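Local structure of major pollen allergen Pla l 1 (Plantago lanceolata, 4Z8W) at residues A[76-90]-A[115-127]. The protein is a secreted major pollen allergen of plantain, belongs to the Ole e 1 family and probably binds zinc ions. Residues are numbered along the deposited sequence; the frame is centred on the assembly and turned at random.
Sequences IKLVKSSRPDCSEIP and RHVKPLSFRAKTD
The ring of Phe-122 is sandwiched between two aliphatic carbons, each sitting almost exactly over its centre: Leu-78 CD1, 3.8 Å from the centroid, on one face and Ser-81 CB, 3.6 Å from it, on the other. Both are CH-pi contacts. Glu-88 O lies at the ring edge, in plane, while Ile-89 runs alongside and touches CE1 with CG1; CZ meets the backbone at Lys-80. Ser-81 OG, turned anti to its own N (chi1 177°), accepts from Arg-83 N, an ST turn, and donates to Cys-86 O; the second bond closes the 81-86 part of the loop beside the ring. Strands 74-80 and 114-123 belong to the two different sheets of this beta-rich Ole e 1-like fold, and Phe-122 packs between the layers, as do Leu-120 CB against Leu-78 CD2 and Val-117 CG1 against Ile-76 CD1; a disulfide from Cys-86 to Cys-17 fastens the loop to strand 8-18. Past the ring, Glu-88 and Arg-123 form a single antiparallel hydrogen-bonded bridge. Their side chains add a salt bridge in which OE1 takes both NE (2.7 Å) and NH2 (3.0 Å) of Arg-123, the carboxylate turned 63° from the guanidinium plane. Pro-90 CB covers one guanidinium face. Glu-88 OE2 makes a weak hydrogen bond to His-21 NE2; both residues are assigned as zinc ligands, although the zinc of this crystal sits at Asp-45 and Asp-73.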
loop_
_atom_site.group_PDB
_atom_site.type_symbol
_atom_site.label_atom_id
_atom_site.label_comp_id
_atom_site.label_asym_id
_atom_site.label_seq_id
_atom_site.Cartn_x
_atom_site.Cartn_y
_atom_site.Cartn_z
ATOM N N ILE A 76 4.822 2.427 1.841
ATOM C CA ILE A 76 3.851 2.558 0.754
ATOM C C ILE A 76 2.551 3.170 1.292
ATOM O O ILE A 76 1.947 2.646 2.274
ATOM C CB ILE A 76 3.587 1.253 -0.011
ATOM C CG1 ILE A 76 4.833 0.762 -0.736
ATOM C CG2 ILE A 76 2.569 1.502 -1.155
ATOM C CD1 ILE A 76 5.793 0.042 0.180
ATOM N N LYS A 77 2.088 4.263 0.649
ATOM C CA LYS A 77 0.764 4.852 0.997
ATOM C C LYS A 77 -0.238 4.819 -0.158
ATOM O O LYS A 77 0.161 4.828 -1.319
ATOM C CB LYS A 77 0.918 6.283 1.579
ATOM C CG LYS A 77 1.406 7.362 0.588
ATOM C CD LYS A 77 1.628 8.689 1.370
ATOM C CE LYS A 77 2.220 9.798 0.503
ATOM N NZ LYS A 77 1.608 9.790 -0.856
ATOM N N LEU A 78 -1.532 4.708 0.166
ATOM C CA LEU A 78 -2.580 4.840 -0.865
ATOM C C LEU A 78 -2.606 6.329 -1.256
ATOM O O LEU A 78 -2.326 7.170 -0.427
ATOM C CB LEU A 78 -3.951 4.532 -0.291
ATOM C CG LEU A 78 -4.163 3.081 0.161
ATOM C CD1 LEU A 78 -5.563 2.910 0.776
ATOM C CD2 LEU A 78 -3.899 2.139 -0.999
ATOM N N VAL A 79 -2.851 6.640 -2.518
ATOM C CA VAL A 79 -3.019 8.099 -2.850
ATOM C C VAL A 79 -4.407 8.277 -3.495
ATOM O O VAL A 79 -5.257 9.022 -2.957
ATOM C CB VAL A 79 -1.968 8.590 -3.876
ATOM C CG1 VAL A 79 -2.171 10.088 -4.155
ATOM C CG2 VAL A 79 -0.529 8.211 -3.452
ATOM N N LYS A 80 -4.658 7.594 -4.608
ATOM C CA LYS A 80 -5.953 7.697 -5.271
ATOM C C LYS A 80 -6.690 6.385 -5.539
ATOM O O LYS A 80 -6.162 5.404 -6.113
ATOM C CB LYS A 80 -5.829 8.348 -6.683
ATOM C CG LYS A 80 -5.179 9.738 -6.755
ATOM C CD LYS A 80 -5.915 10.812 -5.920
ATOM C CE LYS A 80 -5.544 12.224 -6.450
ATOM N NZ LYS A 80 -6.100 13.258 -5.488
ATOM N N SER A 81 -7.990 6.443 -5.279
ATOM C CA SER A 81 -8.895 5.354 -5.603
ATOM C C SER A 81 -9.444 5.476 -7.044
ATOM O O SER A 81 -9.701 6.611 -7.529
ATOM C CB SER A 81 -10.065 5.395 -4.593
ATOM O OG SER A 81 -11.017 4.369 -4.947
ATOM N N SER A 82 -9.658 4.343 -7.714
ATOM C CA SER A 82 -10.409 4.380 -8.962
ATOM C C SER A 82 -11.931 4.164 -8.779
ATOM O O SER A 82 -12.640 4.060 -9.772
ATOM C CB SER A 82 -9.930 3.290 -9.878
ATOM O OG SER A 82 -10.104 2.105 -9.164
ATOM N N ARG A 83 -12.423 4.103 -7.537
ATOM C CA ARG A 83 -13.865 3.866 -7.273
ATOM C C ARG A 83 -14.386 4.960 -6.428
ATOM O O ARG A 83 -14.040 5.064 -5.244
ATOM C CB ARG A 83 -14.111 2.560 -6.576
ATOM C CG ARG A 83 -13.976 1.389 -7.497
ATOM C CD ARG A 83 -14.155 0.142 -6.658
ATOM N NE ARG A 83 -15.481 0.106 -6.057
ATOM C CZ ARG A 83 -15.982 -0.937 -5.388
ATOM N NH1 ARG A 83 -15.298 -2.086 -5.244
ATOM N NH2 ARG A 83 -17.189 -0.845 -4.889
ATOM N N PRO A 84 -15.234 5.826 -7.024
ATOM C CA PRO A 84 -15.631 6.994 -6.212
ATOM C C PRO A 84 -16.504 6.532 -5.016
ATOM O O PRO A 84 -16.465 7.161 -3.969
ATOM C CB PRO A 84 -16.415 7.876 -7.213
ATOM C CG PRO A 84 -16.220 7.227 -8.596
ATOM C CD PRO A 84 -15.977 5.761 -8.309
ATOM N N ASP A 85 -17.170 5.399 -5.140
ATOM C CA ASP A 85 -17.886 4.812 -3.997
ATOM C C ASP A 85 -16.946 4.133 -2.932
ATOM O O ASP A 85 -17.409 3.614 -1.927
ATOM C CB ASP A 85 -18.869 3.778 -4.555
ATOM C CG ASP A 85 -18.166 2.672 -5.280
ATOM O OD1 ASP A 85 -17.208 3.000 -5.993
ATOM O OD2 ASP A 85 -18.562 1.489 -5.169
ATOM N N CYS A 86 -15.646 4.105 -3.173
ATOM C CA CYS A 86 -14.776 3.413 -2.230
ATOM C C CYS A 86 -13.432 4.166 -2.210
ATOM O O CYS A 86 -12.439 3.654 -2.747
ATOM C CB CYS A 86 -14.660 1.946 -2.647
ATOM S SG CYS A 86 -13.848 0.922 -1.338
ATOM N N SER A 87 -13.399 5.337 -1.563
ATOM C CA SER A 87 -12.224 6.218 -1.582
ATOM C C SER A 87 -11.832 6.749 -0.211
ATOM O O SER A 87 -10.907 7.573 -0.144
ATOM C CB SER A 87 -12.436 7.390 -2.523
ATOM O OG SER A 87 -13.672 8.105 -2.271
ATOM N N GLU A 88 -12.455 6.290 0.897
ATOM C CA GLU A 88 -11.913 6.739 2.205
ATOM C C GLU A 88 -10.604 6.082 2.388
ATOM O O GLU A 88 -10.469 4.932 1.993
ATOM C CB GLU A 88 -12.732 6.317 3.455
ATOM C CG GLU A 88 -14.068 6.945 3.513
ATOM C CD GLU A 88 -14.807 6.611 4.784
ATOM O OE1 GLU A 88 -14.459 5.624 5.500
ATOM O OE2 GLU A 88 -15.809 7.329 5.009
ATOM N N ILE A 89 -9.709 6.787 3.092
ATOM C CA ILE A 89 -8.494 6.258 3.654
ATOM C C ILE A 89 -8.698 6.304 5.181
ATOM O O ILE A 89 -8.615 7.342 5.843
ATOM C CB ILE A 89 -7.238 7.068 3.227
ATOM C CG1 ILE A 89 -7.085 6.986 1.704
ATOM C CG2 ILE A 89 -5.995 6.559 3.995
ATOM C CD1 ILE A 89 -5.971 7.815 1.007
ATOM N N PRO A 90 -8.982 5.133 5.750
ATOM C CA PRO A 90 -9.356 4.992 7.148
ATOM C C PRO A 90 -8.149 5.351 8.036
ATOM O O PRO A 90 -7.129 4.698 7.928
ATOM C CB PRO A 90 -9.724 3.498 7.245
ATOM C CG PRO A 90 -8.938 2.836 6.139
ATOM C CD PRO A 90 -9.011 3.860 5.015
ATOM N N ARG A 115 10.223 -7.699 -2.901
ATOM C CA ARG A 115 9.818 -7.568 -1.499
ATOM C C ARG A 115 8.309 -7.390 -1.475
ATOM O O ARG A 115 7.796 -6.489 -2.159
ATOM C CB ARG A 115 10.582 -6.382 -0.895
ATOM C CG ARG A 115 12.095 -6.486 -1.114
ATOM C CD ARG A 115 12.706 -7.539 -0.189
ATOM N NE ARG A 115 14.078 -7.967 -0.554
ATOM C CZ ARG A 115 15.196 -7.624 0.115
ATOM N NH1 ARG A 115 15.138 -6.810 1.167
ATOM N NH2 ARG A 115 16.397 -8.063 -0.268
ATOM N N HIS A 116 7.598 -8.233 -0.712
ATOM C CA HIS A 116 6.153 -8.189 -0.616
ATOM C C HIS A 116 5.793 -7.361 0.570
ATOM O O HIS A 116 6.540 -7.333 1.591
ATOM C CB HIS A 116 5.591 -9.627 -0.471
ATOM C CG HIS A 116 5.636 -10.411 -1.748
ATOM N ND1 HIS A 116 6.639 -11.318 -2.040
ATOM C CD2 HIS A 116 4.827 -10.391 -2.832
ATOM C CE1 HIS A 116 6.427 -11.845 -3.232
ATOM N NE2 HIS A 116 5.336 -11.296 -3.738
ATOM N N VAL A 117 4.684 -6.644 0.486
ATOM C CA VAL A 117 4.251 -5.820 1.618
ATOM C C VAL A 117 2.819 -6.201 2.047
ATOM O O VAL A 117 2.119 -6.892 1.299
ATOM C CB VAL A 117 4.491 -4.337 1.313
ATOM C CG1 VAL A 117 5.956 -4.138 0.883
ATOM C CG2 VAL A 117 3.569 -3.863 0.212
ATOM N N LYS A 118 2.394 -5.765 3.237
ATOM C CA LYS A 118 1.074 -5.970 3.756
ATOM C C LYS A 118 0.032 -5.205 2.875
ATOM O O LYS A 118 0.378 -4.145 2.309
ATOM C CB LYS A 118 0.971 -5.480 5.219
ATOM C CG LYS A 118 1.749 -6.401 6.232
ATOM C CD LYS A 118 1.547 -5.862 7.683
ATOM C CE LYS A 118 2.367 -6.622 8.754
ATOM N NZ LYS A 118 1.601 -6.745 10.036
ATOM N N PRO A 119 -1.193 -5.741 2.772
ATOM C CA PRO A 119 -2.247 -5.124 1.873
ATOM C C PRO A 119 -2.825 -3.830 2.459
ATOM O O PRO A 119 -2.755 -3.599 3.659
ATOM C CB PRO A 119 -3.327 -6.221 1.769
ATOM C CG PRO A 119 -3.062 -7.160 2.899
ATOM C CD PRO A 119 -1.574 -7.103 3.229
ATOM N N LEU A 120 -3.301 -2.949 1.601
ATOM C CA LEU A 120 -3.957 -1.709 2.022
ATOM C C LEU A 120 -5.368 -1.714 1.458
ATOM O O LEU A 120 -5.632 -2.371 0.452
ATOM C CB LEU A 120 -3.217 -0.484 1.429
ATOM C CG LEU A 120 -1.804 -0.245 1.991
ATOM C CD1 LEU A 120 -0.948 0.515 0.968
ATOM C CD2 LEU A 120 -1.906 0.431 3.339
ATOM N N SER A 121 -6.266 -0.975 2.075
ATOM C CA SER A 121 -7.597 -0.832 1.526
ATOM C C SER A 121 -8.120 0.626 1.560
ATOM O O SER A 121 -7.910 1.372 2.505
ATOM C CB SER A 121 -8.588 -1.791 2.292
ATOM O OG SER A 121 -8.621 -1.419 3.691
ATOM N N PHE A 122 -8.825 1.006 0.522
ATOM C CA PHE A 122 -9.790 2.076 0.625
ATOM C C PHE A 122 -11.115 1.518 1.225
ATOM O O PHE A 122 -11.363 0.323 1.228
ATOM C CB PHE A 122 -10.088 2.576 -0.801
ATOM C CG PHE A 122 -8.966 3.364 -1.425
ATOM C CD1 PHE A 122 -8.652 4.637 -0.940
ATOM C CD2 PHE A 122 -8.165 2.808 -2.431
ATOM C CE1 PHE A 122 -7.578 5.379 -1.465
ATOM C CE2 PHE A 122 -7.130 3.564 -3.011
ATOM C CZ PHE A 122 -6.857 4.853 -2.555
ATOM N N ARG A 123 -11.993 2.412 1.666
ATOM C CA ARG A 123 -13.189 1.981 2.388
ATOM C C ARG A 123 -14.460 2.624 1.828
ATOM O O ARG A 123 -14.437 3.757 1.466
ATOM C CB ARG A 123 -12.994 2.211 3.890
ATOM C CG ARG A 123 -14.222 1.705 4.724
ATOM C CD ARG A 123 -13.904 1.869 6.210
ATOM N NE ARG A 123 -13.765 3.242 6.627
ATOM C CZ ARG A 123 -13.474 3.601 7.876
ATOM N NH1 ARG A 123 -13.183 2.668 8.804
ATOM N NH2 ARG A 123 -13.425 4.863 8.186
ATOM N N ALA A 124 -15.510 1.815 1.653
ATOM C CA ALA A 124 -16.777 2.266 1.231
ATOM C C ALA A 124 -17.470 3.152 2.287
ATOM O O ALA A 124 -17.085 3.190 3.460
ATOM C CB ALA A 124 -17.656 1.078 0.796
ATOM N N LYS A 125 -18.517 3.838 1.851
ATOM C CA LYS A 125 -19.289 4.713 2.693
ATOM C C LYS A 125 -20.413 3.928 3.365
ATOM O O LYS A 125 -21.056 4.454 4.233
ATOM C CB LYS A 125 -19.962 5.802 1.822
ATOM C CG LYS A 125 -19.033 6.383 0.753
ATOM C CD LYS A 125 -19.627 7.621 0.093
ATOM C CE LYS A 125 -19.167 8.834 0.849
ATOM N NZ LYS A 125 -19.526 10.005 0.034
ATOM N N THR A 126 -20.694 2.740 2.899
ATOM C CA THR A 126 -21.836 1.971 3.440
ATOM C C THR A 126 -21.299 0.687 4.061
ATOM O O THR A 126 -20.127 0.374 3.876
ATOM C CB THR A 126 -22.774 1.534 2.287
ATOM O OG1 THR A 126 -21.978 0.933 1.287
ATOM C CG2 THR A 126 -23.463 2.764 1.621
ATOM N N ASP A 127 -22.165 -0.065 4.733
ATOM C CA ASP A 127 -21.885 -1.432 5.141
ATOM C C ASP A 127 -22.572 -2.447 4.267
ATOM O O ASP A 127 -23.747 -2.583 4.343
ATOM C CB ASP A 127 -22.345 -1.656 6.605
ATOM C CG ASP A 127 -21.374 -1.057 7.645
ATOM O OD1 ASP A 127 -20.143 -1.191 7.516
ATOM O OD2 ASP A 127 -21.857 -0.490 8.644
HETATM O O HOH W 1 -19.886 3.310 -0.693
HETATM O O HOH W 2 -15.819 6.013 -0.014
#